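PDB 6IUQ: prolyl 4-hydroxylase from Phytophthora capsici LT1534, which probably catalyses the 4-hydroxylation of proline residues in peptide or protein substrates, using a bound iron(II) ion and, as in related enzymes, 2-oxoglutarate and molecular oxygen. Local coordinates for residues H46-A49 with S50-E54; V236-P239 with E240-Q243; L244-T247 with Q248-A252; E303-V306 with E307-R311; K310-G313 with P314-G317. One frame throughout, in Å; residues are numbered along the deposited sequence.

Contact 1 (H46-A49 with S50-E54)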
loop_
_atom_site.group_PDB
_atom_site.type_symbol
_atom_site.label_atom_id
_atom_site.label_comp_id
_atom_site.label_asym_id
_atom_site.label_seq_id
_atom_site.Cartn_x
_atom_site.Cartn_y
_atom_site.Cartn_z
ATOM N N HIS A 46 -1.430 -21.593 5.029
ATOM C CA HIS A 46 -2.301 -21.324 6.155
ATOM C C HIS A 46 -1.625 -21.479 7.511
ATOM O O HIS A 46 -1.866 -20.684 8.426
ATOM C CB HIS A 46 -3.535 -22.231 6.095
ATOM C CG HIS A 46 -4.545 -21.921 7.150
ATOM N ND1 HIS A 46 -4.566 -22.562 8.369
ATOM C CD2 HIS A 46 -5.527 -20.990 7.194
ATOM C CE1 HIS A 46 -5.541 -22.061 9.108
ATOM N NE2 HIS A 46 -6.137 -21.105 8.419
ATOM N N GLY A 47 -0.787 -22.499 7.655
ATOM C CA GLY A 47 -0.113 -22.728 8.923
ATOM C C GLY A 47 0.811 -21.570 9.246
ATOM O O GLY A 47 0.755 -20.997 10.334
ATOM N N TRP A 48 1.644 -21.213 8.275
ATOM C CA TRP A 48 2.645 -20.164 8.448
ATOM C C TRP A 48 1.984 -18.803 8.716
ATOM O O TRP A 48 2.359 -18.108 9.661
ATOM C CB TRP A 48 3.558 -20.122 7.219
ATOM C CG TRP A 48 4.812 -19.295 7.362
ATOM C CD1 TRP A 48 5.296 -18.707 8.497
ATOM C CD2 TRP A 48 5.725 -18.948 6.308
ATOM N NE1 TRP A 48 6.461 -18.020 8.213
ATOM C CE2 TRP A 48 6.736 -18.148 6.875
ATOM C CE3 TRP A 48 5.776 -19.231 4.939
ATOM C CZ2 TRP A 48 7.791 -17.638 6.124
ATOM C CZ3 TRP A 48 6.812 -18.724 4.196
ATOM C CH2 TRP A 48 7.809 -17.932 4.787
ATOM N N ALA A 49 0.985 -18.437 7.916
ATOM C CA ALA A 49 0.189 -17.240 8.197
ATOM C C ALA A 49 -0.447 -17.258 9.594
ATOM O O ALA A 49 -0.460 -16.235 10.285
ATOM C CB ALA A 49 -0.889 -17.060 7.143
ATOM N N SER A 50 -0.968 -18.404 10.018
ATOM C CA SER A 50 -1.531 -18.523 11.369
ATOM C C SER A 50 -0.497 -18.288 12.464
ATOM O O SER A 50 -0.775 -17.622 13.470
ATOM C CB SER A 50 -2.161 -19.905 11.583
ATOM O OG SER A 50 -3.339 -20.059 10.821
ATOM N N ALA A 51 0.679 -18.879 12.281
ATOM C CA ALA A 51 1.797 -18.689 13.201
ATOM C C ALA A 51 2.160 -17.207 13.384
ATOM O O ALA A 51 2.366 -16.752 14.504
ATOM C CB ALA A 51 2.995 -19.461 12.716
ATOM N N LEU A 52 2.236 -16.461 12.285
ATOM C CA LEU A 52 2.590 -15.040 12.334
ATOM C C LEU A 52 1.504 -14.263 13.088
ATOM O O LEU A 52 1.816 -13.390 13.910
ATOM C CB LEU A 52 2.784 -14.476 10.915
ATOM C CG LEU A 52 4.013 -14.991 10.134
ATOM C CD1 LEU A 52 3.923 -14.673 8.644
ATOM C CD2 LEU A 52 5.287 -14.425 10.712
ATOM N N LEU A 53 0.239 -14.606 12.823
ATOM C CA LEU A 53 -0.908 -13.976 13.496
ATOM C C LEU A 53 -0.877 -14.237 15.003
ATOM O O LEU A 53 -1.102 -13.322 15.792
ATOM C CB LEU A 53 -2.249 -14.477 12.903
ATOM C CG LEU A 53 -3.564 -14.021 13.562
ATOM C CD1 LEU A 53 -3.694 -12.500 13.602
ATOM C CD2 LEU A 53 -4.799 -14.650 12.889
ATOM N N GLU A 54 -0.594 -15.476 15.400
ATOM C CA GLU A 54 -0.504 -15.814 16.821
ATOM C C GLU A 54 0.538 -14.940 17.516
ATOM O O GLU A 54 0.265 -14.362 18.572
ATOM C CB GLU A 54 -0.185 -17.303 17.015
ATOM C CG GLU A 54 -1.370 -18.224 16.690
ATOM C CD GLU A 54 -1.079 -19.713 16.921
ATOM O OE1 GLU A 54 -0.712 -20.076 18.063
ATOM O OE2 GLU A 54 -1.245 -20.519 15.961
#
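Ser50 turns its hydroxyl back onto the turn before it and places it between the carbonyl and the imidazole of His46. Its OG stands anti to its own carbonyl carbon (chi1 -70°), which brings it to 2.9 Å from His46 O, and the hydroxyl donates to that oxygen. The same oxygen also receives the helical bond from Ser50 N. The two donors come from opposite faces of the carbonyl plane, each tilted about 31° out of it, so one residue grips the oxygen twice. The His46 ring swings back over the hydroxyl because its CG lies anti to the backbone N (chi1 -174°). Ser50 OG therefore sits over one ring face, displaced toward the rim, with CE1 nearest at 3.4 Å. Both ring nitrogens have partners of their own: NE2 pairs with Glu176 and ND1 with Glu11, which would hold the ring's rotation.

On another side of the helix Trp48 meets Leu52 one turn on. The indole approaches the leucine obliquely, with Trp48 CD1 4.3 Å from Leu52 CG and NE1 4.2 Å from Leu52 CD1. Behind these side chains run regular i to i+4 bonds, including Ala51 N to Gly47 O at 2.9 Å.

This is the first part of helix 46-61, which follows strand 37-40, the edge strand of the larger sheet of the double-stranded beta-helix (DSBH) core. Leu52 and Trp48 lean on helix 108-115, Ala49 and Ser50 touch the loop at Met202 and Asp203 just before strand 204-209, and Ala51 packs on Tyr9 and Phe13 of the N-terminal segment.

Contact 2 (V236-P239 with E240-Q243)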
loop_
_atom_site.group_PDB
_atom_site.type_symbol
_atom_site.label_atom_id
_atom_site.label_comp_id
_atom_site.label_asym_id
_atom_site.label_seq_id
_atom_site.Cartn_x
_atom_site.Cartn_y
_atom_site.Cartn_z
ATOM N N VAL A 236 13.749 6.947 -5.996
ATOM C CA VAL A 236 12.394 7.438 -5.843
ATOM C C VAL A 236 12.400 8.964 -5.637
ATOM O O VAL A 236 13.372 9.533 -5.143
ATOM C CB VAL A 236 11.675 6.700 -4.685
ATOM C CG1 VAL A 236 12.005 7.335 -3.342
ATOM C CG2 VAL A 236 10.204 6.701 -4.912
ATOM N N ASN A 237 11.316 9.612 -6.052
ATOM C CA ASN A 237 11.161 11.070 -5.992
ATOM C C ASN A 237 12.238 11.832 -6.786
ATOM O O ASN A 237 12.632 12.930 -6.425
ATOM C CB ASN A 237 11.116 11.528 -4.534
ATOM C CG ASN A 237 9.846 11.057 -3.832
ATOM O OD1 ASN A 237 8.780 11.025 -4.436
ATOM N ND2 ASN A 237 9.958 10.689 -2.563
ATOM N N ALA A 238 12.658 11.228 -7.892
ATOM C CA ALA A 238 13.600 11.804 -8.839
ATOM C C ALA A 238 12.997 12.993 -9.591
ATOM O O ALA A 238 11.776 13.163 -9.606
ATOM C CB ALA A 238 14.057 10.720 -9.839
ATOM N N PRO A 239 13.857 13.819 -10.218
ATOM C CA PRO A 239 13.383 14.947 -11.039
ATOM C C PRO A 239 12.462 14.528 -12.196
ATOM O O PRO A 239 11.438 15.192 -12.406
ATOM C CB PRO A 239 14.684 15.560 -11.579
ATOM C CG PRO A 239 15.708 15.221 -10.539
ATOM C CD PRO A 239 15.325 13.836 -10.061
ATOM N N GLU A 240 12.798 13.459 -12.918
ATOM C CA GLU A 240 11.956 13.043 -14.037
ATOM C C GLU A 240 10.608 12.504 -13.557
ATOM O O GLU A 240 9.664 12.397 -14.342
ATOM C CB GLU A 240 12.646 11.988 -14.901
ATOM C CG GLU A 240 12.966 10.696 -14.183
ATOM C CD GLU A 240 14.418 10.637 -13.734
ATOM O OE1 GLU A 240 15.033 9.550 -13.852
ATOM O OE2 GLU A 240 14.943 11.682 -13.277
ATOM N N ASP A 241 10.514 12.171 -12.274
ATOM C CA ASP A 241 9.235 11.764 -11.699
ATOM C C ASP A 241 8.351 12.970 -11.422
ATOM O O ASP A 241 7.164 12.812 -11.156
ATOM C CB ASP A 241 9.437 10.967 -10.397
ATOM C CG ASP A 241 10.015 9.593 -10.644
ATOM O OD1 ASP A 241 9.857 9.084 -11.779
ATOM O OD2 ASP A 241 10.625 9.026 -9.707
ATOM N N ALA A 242 8.921 14.171 -11.461
ATOM C CA ALA A 242 8.139 15.371 -11.151
ATOM C C ALA A 242 7.800 16.184 -12.399
ATOM O O ALA A 242 7.631 17.409 -12.340
ATOM C CB ALA A 242 8.875 16.239 -10.155
ATOM N N GLN A 243 7.692 15.504 -13.530
ATOM C CA GLN A 243 7.335 16.173 -14.766
ATOM C C GLN A 243 6.578 15.238 -15.694
ATOM O O GLN A 243 6.635 14.018 -15.549
ATOM C CB GLN A 243 8.587 16.699 -15.470
ATOM C CG GLN A 243 9.479 15.595 -15.957
ATOM C CD GLN A 243 10.783 16.095 -16.561
ATOM O OE1 GLN A 243 11.327 17.126 -16.150
ATOM N NE2 GLN A 243 11.300 15.348 -17.535
HETATM O O HOH W 1 9.012 8.811 -7.114
#
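Ala238 points its methyl group at the turn that follows, where it meets two carboxylates: CB lies 3.7 Å from Glu240 OE2 and 3.8 Å from Asp241 OD2. Glu240 reaches it by folding back, its CG between the backbone N and the carbonyl carbon (chi1 62°) and the chain bent again at chi2, which also brings OE2 beside the Pro239 ring.

Two backbone bonds set this geometry. Ala242 N donates to Pro239 O at 2.9 Å, arriving from well above the carbonyl plane (60° out of it). Asp241 N reaches Ala238 O at 3.1 Å, but the N-H...O angle of 133° makes that bond weak. Both are i to i+3 bonds, and with the backbone angles of residues 239-241 they define two overlapping type I beta turns.

Farther out, a water links the two segments: it accepts from Asn237 N at 2.7 Å and lies within hydrogen-bonding range of Asp241 OD2 at 3.1 Å, one of several acceptors competing for its protons. The Asn237 amide is held from outside, OD1 by Arg268 and ND2 by Asn159, close in sequence to the iron ligand Asp158. The turns lie at the surface in the loop between strand 224-232 and helix 254-262, with Val236 packed on loop residues Asn159, Lys165 and Asp211.

Contact 3 (L244-T247 with Q248-A252)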
loop_
_atom_site.group_PDB
_atom_site.type_symbol
_atom_site.label_atom_id
_atom_site.label_comp_id
_atom_site.label_asym_id
_atom_site.label_seq_id
_atom_site.Cartn_x
_atom_site.Cartn_y
_atom_site.Cartn_z
ATOM N N LEU A 244 5.875 15.829 -16.649
ATOM C CA LEU A 244 5.132 15.103 -17.661
ATOM C C LEU A 244 5.647 15.475 -19.047
ATOM O O LEU A 244 5.946 16.638 -19.292
ATOM C CB LEU A 244 3.644 15.447 -17.575
ATOM C CG LEU A 244 2.706 14.527 -16.833
ATOM C CD1 LEU A 244 1.290 15.020 -17.032
ATOM C CD2 LEU A 244 2.885 13.094 -17.350
ATOM N N ARG A 245 5.726 14.516 -19.961
ATOM C CA ARG A 245 6.074 14.854 -21.339
ATOM C C ARG A 245 4.831 14.887 -22.204
ATOM O O ARG A 245 4.007 13.979 -22.136
ATOM C CB ARG A 245 7.058 13.855 -21.952
ATOM C CG ARG A 245 8.234 13.453 -21.084
ATOM C CD ARG A 245 9.331 12.751 -21.909
ATOM N NE ARG A 245 8.868 11.613 -22.718
ATOM C CZ ARG A 245 8.632 10.394 -22.234
ATOM N NH1 ARG A 245 8.764 10.164 -20.936
ATOM N NH2 ARG A 245 8.240 9.408 -23.040
ATOM N N LEU A 246 4.708 15.929 -23.020
ATOM C CA LEU A 246 3.795 15.912 -24.160
ATOM C C LEU A 246 4.600 15.804 -25.456
ATOM O O LEU A 246 5.431 16.660 -25.750
ATOM C CB LEU A 246 2.915 17.164 -24.205
ATOM C CG LEU A 246 2.031 17.213 -25.459
ATOM C CD1 LEU A 246 1.031 16.061 -25.442
ATOM C CD2 LEU A 246 1.310 18.552 -25.627
ATOM N N THR A 247 4.347 14.762 -26.234
ATOM C CA THR A 247 5.140 14.510 -27.418
ATOM C C THR A 247 4.270 14.634 -28.648
ATOM O O THR A 247 3.050 14.650 -28.538
ATOM C CB THR A 247 5.776 13.100 -27.373
ATOM O OG1 THR A 247 4.737 12.108 -27.344
ATOM C CG2 THR A 247 6.636 12.937 -26.142
ATOM N N GLN A 248 4.893 14.680 -29.820
ATOM C CA GLN A 248 4.165 14.770 -31.083
ATOM C C GLN A 248 3.268 13.558 -31.338
ATOM O O GLN A 248 2.160 13.710 -31.854
ATOM C CB GLN A 248 5.154 14.951 -32.240
ATOM C CG GLN A 248 4.523 14.973 -33.628
ATOM C CD GLN A 248 5.509 15.406 -34.711
ATOM O OE1 GLN A 248 6.660 15.774 -34.426
ATOM N NE2 GLN A 248 5.063 15.362 -35.961
ATOM N N SER A 249 3.748 12.366 -30.976
ATOM C CA SER A 249 2.969 11.120 -31.107
ATOM C C SER A 249 1.700 11.118 -30.252
ATOM O O SER A 249 0.712 10.469 -30.594
ATOM C CB SER A 249 3.817 9.903 -30.708
ATOM O OG SER A 249 5.183 10.104 -31.027
ATOM N N ASP A 250 1.744 11.818 -29.122
ATOM C CA ASP A 250 0.585 11.894 -28.239
ATOM C C ASP A 250 -0.606 12.522 -28.941
ATOM O O ASP A 250 -1.750 12.149 -28.679
ATOM C CB ASP A 250 0.906 12.685 -26.978
ATOM C CG ASP A 250 1.899 11.969 -26.085
ATOM O OD1 ASP A 250 1.893 10.717 -26.077
ATOM O OD2 ASP A 250 2.677 12.660 -25.387
ATOM N N LEU A 251 -0.326 13.461 -29.844
ATOM C CA LEU A 251 -1.369 14.185 -30.548
ATOM C C LEU A 251 -2.299 13.252 -31.304
ATOM O O LEU A 251 -3.463 13.572 -31.488
ATOM C CB LEU A 251 -0.756 15.194 -31.513
ATOM C CG LEU A 251 0.190 16.208 -30.868
ATOM C CD1 LEU A 251 0.538 17.303 -31.868
ATOM C CD2 LEU A 251 -0.375 16.790 -29.572
ATOM N N ALA A 252 -1.784 12.101 -31.737
ATOM C CA ALA A 252 -2.593 11.137 -32.484
ATOM C C ALA A 252 -2.907 9.892 -31.661
ATOM O O ALA A 252 -3.489 8.939 -32.175
ATOM C CB ALA A 252 -1.888 10.746 -33.773
#
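Asp250 OD2 takes hydrogen bonds from both the backbone and the side chain of Thr247. The amide bond is the sounder one: Thr247 N stands 2.8 Å from Asp250 OD2, with an N-H...O angle of 161°, and meets it from above the carboxylate plane, 38° out of it. Thr247 OG1 adds a weak bond to the same oxygen at 2.9 Å. Arg260 of helix 254-262 makes a salt bridge to OD2 as well, so a buried carboxylate oxygen has three donors round it, and this positive partner would probably stabilise its negative charge.

The threonine hydroxyl reaches the aspartate because OG1 lies between its own backbone N and carbonyl carbon (chi1 62°). In the reverse direction, Asp250 N makes a long, weak bond to Thr247 OG1, 3.5 Å, and another weak one to Thr247 O, 3.2 Å. This exchange, in which a threonine hydroxyl receives the amide three residues on while that residue's carboxylate takes the threonine's amide, has the pattern of a capping box. Here it stands before residues 248-251, whose backbone angles are helical although regular helical bonds are lacking.

Leu246 closes over the aliphatic part of the aspartate. Its CD1 is 3.7 Å from Asp250 CB, the two side chains meeting at a slant, and the same methyl lies 4.4 Å from Leu251 CD2. The leucine also touches Trp254 and the aspartate touches Phe257, both on helix 254-262. Arg260 NH2 bonds to Arg245 O too, tying the extended chain before the turn to that helix.

Contact 4 (E303-V306 with E307-R311)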
loop_
_atom_site.group_PDB
_atom_site.type_symbol
_atom_site.label_atom_id
_atom_site.label_comp_id
_atom_site.label_asym_id
_atom_site.label_seq_id
_atom_site.Cartn_x
_atom_site.Cartn_y
_atom_site.Cartn_z
ATOM N N GLU A 303 -9.779 21.665 1.519
ATOM C CA GLU A 303 -10.563 22.801 1.074
ATOM C C GLU A 303 -9.703 23.889 0.430
ATOM O O GLU A 303 -10.018 24.395 -0.649
ATOM C CB GLU A 303 -11.318 23.338 2.283
ATOM C CG GLU A 303 -12.221 24.494 2.070
ATOM C CD GLU A 303 -13.007 24.770 3.339
ATOM O OE1 GLU A 303 -12.792 25.843 3.953
ATOM O OE2 GLU A 303 -13.808 23.888 3.733
ATOM N N THR A 304 -8.608 24.237 1.093
ATOM C CA THR A 304 -7.651 25.211 0.567
ATOM C C THR A 304 -6.948 24.746 -0.718
ATOM O O THR A 304 -6.792 25.522 -1.658
ATOM C CB THR A 304 -6.581 25.529 1.620
ATOM O OG1 THR A 304 -7.206 26.103 2.775
ATOM C CG2 THR A 304 -5.564 26.498 1.071
ATOM N N HIS A 305 -6.517 23.486 -0.748
ATOM C CA HIS A 305 -5.856 22.929 -1.924
ATOM C C HIS A 305 -6.789 22.922 -3.135
ATOM O O HIS A 305 -6.406 23.308 -4.240
ATOM C CB HIS A 305 -5.355 21.514 -1.632
ATOM C CG HIS A 305 -4.608 20.891 -2.773
ATOM N ND1 HIS A 305 -5.212 20.562 -3.972
ATOM C CD2 HIS A 305 -3.309 20.528 -2.898
ATOM C CE1 HIS A 305 -4.316 20.032 -4.785
ATOM N NE2 HIS A 305 -3.153 20.002 -4.160
ATOM N N VAL A 306 -8.026 22.505 -2.918
ATOM C CA VAL A 306 -9.014 22.441 -3.985
ATOM C C VAL A 306 -9.268 23.822 -4.591
ATOM O O VAL A 306 -9.450 23.959 -5.810
ATOM C CB VAL A 306 -10.351 21.820 -3.450
ATOM C CG1 VAL A 306 -11.526 22.172 -4.331
ATOM C CG2 VAL A 306 -10.216 20.328 -3.312
ATOM N N GLU A 307 -9.285 24.851 -3.748
ATOM C CA GLU A 307 -9.542 26.202 -4.242
ATOM C C GLU A 307 -8.308 26.771 -4.960
ATOM O O GLU A 307 -8.453 27.447 -5.966
ATOM C CB GLU A 307 -9.977 27.126 -3.099
ATOM C CG GLU A 307 -10.176 28.590 -3.514
ATOM C CD GLU A 307 -11.290 28.794 -4.534
ATOM O OE1 GLU A 307 -12.210 27.949 -4.611
ATOM O OE2 GLU A 307 -11.247 29.804 -5.272
ATOM N N ASN A 308 -7.110 26.487 -4.445
ATOM C CA ASN A 308 -5.850 26.835 -5.128
ATOM C C ASN A 308 -5.767 26.241 -6.529
ATOM O O ASN A 308 -5.341 26.902 -7.468
ATOM C CB ASN A 308 -4.646 26.355 -4.326
ATOM C CG ASN A 308 -4.413 27.170 -3.069
ATOM O OD1 ASN A 308 -4.925 28.286 -2.931
ATOM N ND2 ASN A 308 -3.619 26.628 -2.152
ATOM N N VAL A 309 -6.186 24.988 -6.670
ATOM C CA VAL A 309 -6.253 24.389 -7.980
ATOM C C VAL A 309 -7.225 25.160 -8.852
ATOM O O VAL A 309 -6.881 25.509 -9.978
ATOM C CB VAL A 309 -6.657 22.901 -7.918
ATOM C CG1 VAL A 309 -7.044 22.396 -9.292
ATOM C CG2 VAL A 309 -5.514 22.072 -7.350
ATOM N N LYS A 310 -8.422 25.454 -8.341
ATOM C CA LYS A 310 -9.437 26.140 -9.153
ATOM C C LYS A 310 -8.996 27.546 -9.585
ATOM O O LYS A 310 -9.381 28.016 -10.658
ATOM C CB LYS A 310 -10.776 26.228 -8.408
ATOM C CG LYS A 310 -11.390 24.863 -8.100
ATOM C CD LYS A 310 -12.878 24.949 -7.768
ATOM C CE LYS A 310 -13.374 23.656 -7.104
ATOM N NZ LYS A 310 -13.078 22.429 -7.930
ATOM N N ARG A 311 -8.200 28.215 -8.755
ATOM C CA ARG A 311 -7.630 29.510 -9.122
ATOM C C ARG A 311 -6.508 29.408 -10.165
ATOM O O ARG A 311 -6.194 30.385 -10.836
ATOM C CB ARG A 311 -7.085 30.213 -7.890
ATOM C CG ARG A 311 -8.156 30.796 -6.985
ATOM C CD ARG A 311 -7.591 31.014 -5.598
ATOM N NE ARG A 311 -8.636 31.333 -4.633
ATOM C CZ ARG A 311 -8.657 32.439 -3.899
ATOM N NH1 ARG A 311 -7.680 33.334 -4.016
ATOM N NH2 ARG A 311 -9.647 32.642 -3.040
#
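Val306 CG1 is anti to its backbone N (chi1 160°), whereas Lys310 CG is anti to its own carbonyl carbon (chi1 -63°); the two side chains thereby run side by side, pointing the same way. They are one turn apart in helix 296-311, an i to i+4 pair at the protein surface. Val306 CG1 meets Lys310 CE at 3.6 Å: the outer methylene of the lysine rests against the valine methyl, while its CG passes Val306 O, and the bend at chi4 carries NZ onward to a long, weak ion pair with Glu276.

The next face repeats the spacing with different chemistry. Val309 CG2 comes obliquely to the His305 ring, 3.5 Å from CE1, while Val309 itself packs on Ile319 of helix 313-328. ND1 of this histidine is buried with no polar partner in the model. On the exposed side, Thr304 CG2 and Asn308 ND2 lie alongside each other at 3.8 Å.

Regular backbone bonds set this spacing, for example Asn308 N to Thr304 O at 3.0 Å with an N-H...O angle of 166°. A salt bridge continues the pattern: Arg311 NE donates to Glu307 OE2 at 3.1 Å, using the anti lone pair of that oxygen.

Contact 5 (K310-G313 with P314-G317)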
loop_
_atom_site.group_PDB
_atom_site.type_symbol
_atom_site.label_atom_id
_atom_site.label_comp_id
_atom_site.label_asym_id
_atom_site.label_seq_id
_atom_site.Cartn_x
_atom_site.Cartn_y
_atom_site.Cartn_z
ATOM N N LYS A 310 -8.422 25.454 -8.341
ATOM C CA LYS A 310 -9.437 26.140 -9.153
ATOM C C LYS A 310 -8.996 27.546 -9.585
ATOM O O LYS A 310 -9.381 28.016 -10.658
ATOM C CB LYS A 310 -10.776 26.228 -8.408
ATOM C CG LYS A 310 -11.390 24.863 -8.100
ATOM C CD LYS A 310 -12.878 24.949 -7.768
ATOM C CE LYS A 310 -13.374 23.656 -7.104
ATOM N NZ LYS A 310 -13.078 22.429 -7.930
ATOM N N ARG A 311 -8.200 28.215 -8.755
ATOM C CA ARG A 311 -7.630 29.510 -9.122
ATOM C C ARG A 311 -6.508 29.408 -10.165
ATOM O O ARG A 311 -6.194 30.385 -10.836
ATOM C CB ARG A 311 -7.085 30.213 -7.890
ATOM C CG ARG A 311 -8.156 30.796 -6.985
ATOM C CD ARG A 311 -7.591 31.014 -5.598
ATOM N NE ARG A 311 -8.636 31.333 -4.633
ATOM C CZ ARG A 311 -8.657 32.439 -3.899
ATOM N NH1 ARG A 311 -7.680 33.334 -4.016
ATOM N NH2 ARG A 311 -9.647 32.642 -3.040
ATOM N N ASN A 312 -5.889 28.232 -10.274
ATOM C CA ASN A 312 -4.867 27.990 -11.291
ATOM C C ASN A 312 -5.531 27.515 -12.577
ATOM O O ASN A 312 -5.601 26.310 -12.838
ATOM C CB ASN A 312 -3.850 26.961 -10.792
ATOM C CG ASN A 312 -2.599 26.914 -11.643
ATOM O OD1 ASN A 312 -2.648 27.158 -12.847
ATOM N ND2 ASN A 312 -1.462 26.581 -11.018
ATOM N N GLY A 313 -6.045 28.460 -13.360
ATOM C CA GLY A 313 -6.836 28.146 -14.546
ATOM C C GLY A 313 -6.359 26.993 -15.425
ATOM O O GLY A 313 -7.125 26.061 -15.674
ATOM N N PRO A 314 -5.101 27.051 -15.918
ATOM C CA PRO A 314 -4.587 25.979 -16.794
ATOM C C PRO A 314 -4.531 24.618 -16.107
ATOM O O PRO A 314 -4.956 23.611 -16.678
ATOM C CB PRO A 314 -3.173 26.464 -17.168
ATOM C CG PRO A 314 -3.215 27.942 -16.990
ATOM C CD PRO A 314 -4.160 28.184 -15.824
ATOM N N LEU A 315 -4.026 24.586 -14.883
ATOM C CA LEU A 315 -4.031 23.352 -14.106
ATOM C C LEU A 315 -5.455 22.791 -13.960
ATOM O O LEU A 315 -5.672 21.596 -14.164
ATOM C CB LEU A 315 -3.395 23.587 -12.734
ATOM C CG LEU A 315 -3.304 22.380 -11.809
ATOM C CD1 LEU A 315 -2.521 21.216 -12.452
ATOM C CD2 LEU A 315 -2.660 22.814 -10.504
ATOM N N TYR A 316 -6.420 23.658 -13.651
ATOM C CA TYR A 316 -7.814 23.241 -13.498
ATOM C C TYR A 316 -8.415 22.654 -14.773
ATOM O O TYR A 316 -9.075 21.623 -14.709
ATOM C CB TYR A 316 -8.676 24.419 -13.041
ATOM C CG TYR A 316 -10.104 24.055 -12.693
ATOM C CD1 TYR A 316 -10.388 23.243 -11.602
ATOM C CD2 TYR A 316 -11.175 24.555 -13.437
ATOM C CE1 TYR A 316 -11.716 22.920 -11.265
ATOM C CE2 TYR A 316 -12.498 24.241 -13.115
ATOM C CZ TYR A 316 -12.762 23.424 -12.026
ATOM O OH TYR A 316 -14.066 23.111 -11.698
ATOM N N GLY A 317 -8.223 23.313 -15.915
ATOM C CA GLY A 317 -8.690 22.769 -17.187
ATOM C C GLY A 317 -8.091 21.387 -17.453
ATOM O O GLY A 317 -8.757 20.479 -17.947
#
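Tyr316 CB, aimed back at the preceding turn, rests 3.5 Å from Gly313 O and close to Asn312 O. With CG anti to the backbone N (chi1 -173°), the ring extends back to Lys310: CD1 comes near the lysine's CA, and Tyr316 CE1 is 3.7 Å from Lys310 CG and 3.6 Å from Lys310 NZ. The ammonium group comes to the ring at a slant, and Tyr316 OH at the tip is 4.0 Å from Lys310 NZ.

The two backbone bonds that open the helix are nearly straight. Tyr316 N donates to Asn312 O at 2.9 Å with an N-H...O angle of 166°, and Gly317 N to Gly313 O at 3.0 Å with 169°. Asn312 folds its amide over the first turn: CG packs on Leu315 CB at 3.6 Å and OD1 on Pro314 CD at 3.5 Å.

Asn312 occupies the N-cap position of helix 313-328 and is also the centre of an inverse gamma turn, closed by a weak bond from Gly313 N to Arg311 O. Pro314 is the second residue after the N-cap, where an amide would make no i to i-4 bond within the helix, so its missing hydrogen costs none. Together these features mark a tight turn joining helices 296-311 and 313-328.

Only contact 1 is largely buried; the other four lie at the surface. It is far from them, its centre about 39 Å from that of contact 2 and on the opposite side of the chain's centre. Contacts 2 and 3 follow each other in the loop from strand 224-232 to helix 254-262, yet the first is bridged by water and the second tied by a carboxylate. Contacts 4 and 5 share Lys310 and Arg311, their centres about 9 Å apart: one displays regular helical spacing, the other the turn into helix 313-328. Hydroxyls cap or double backbone bonds in contacts 1 and 3; contact 4 adds aliphatic packing and a salt bridge, contact 5 a ring set against a lysine.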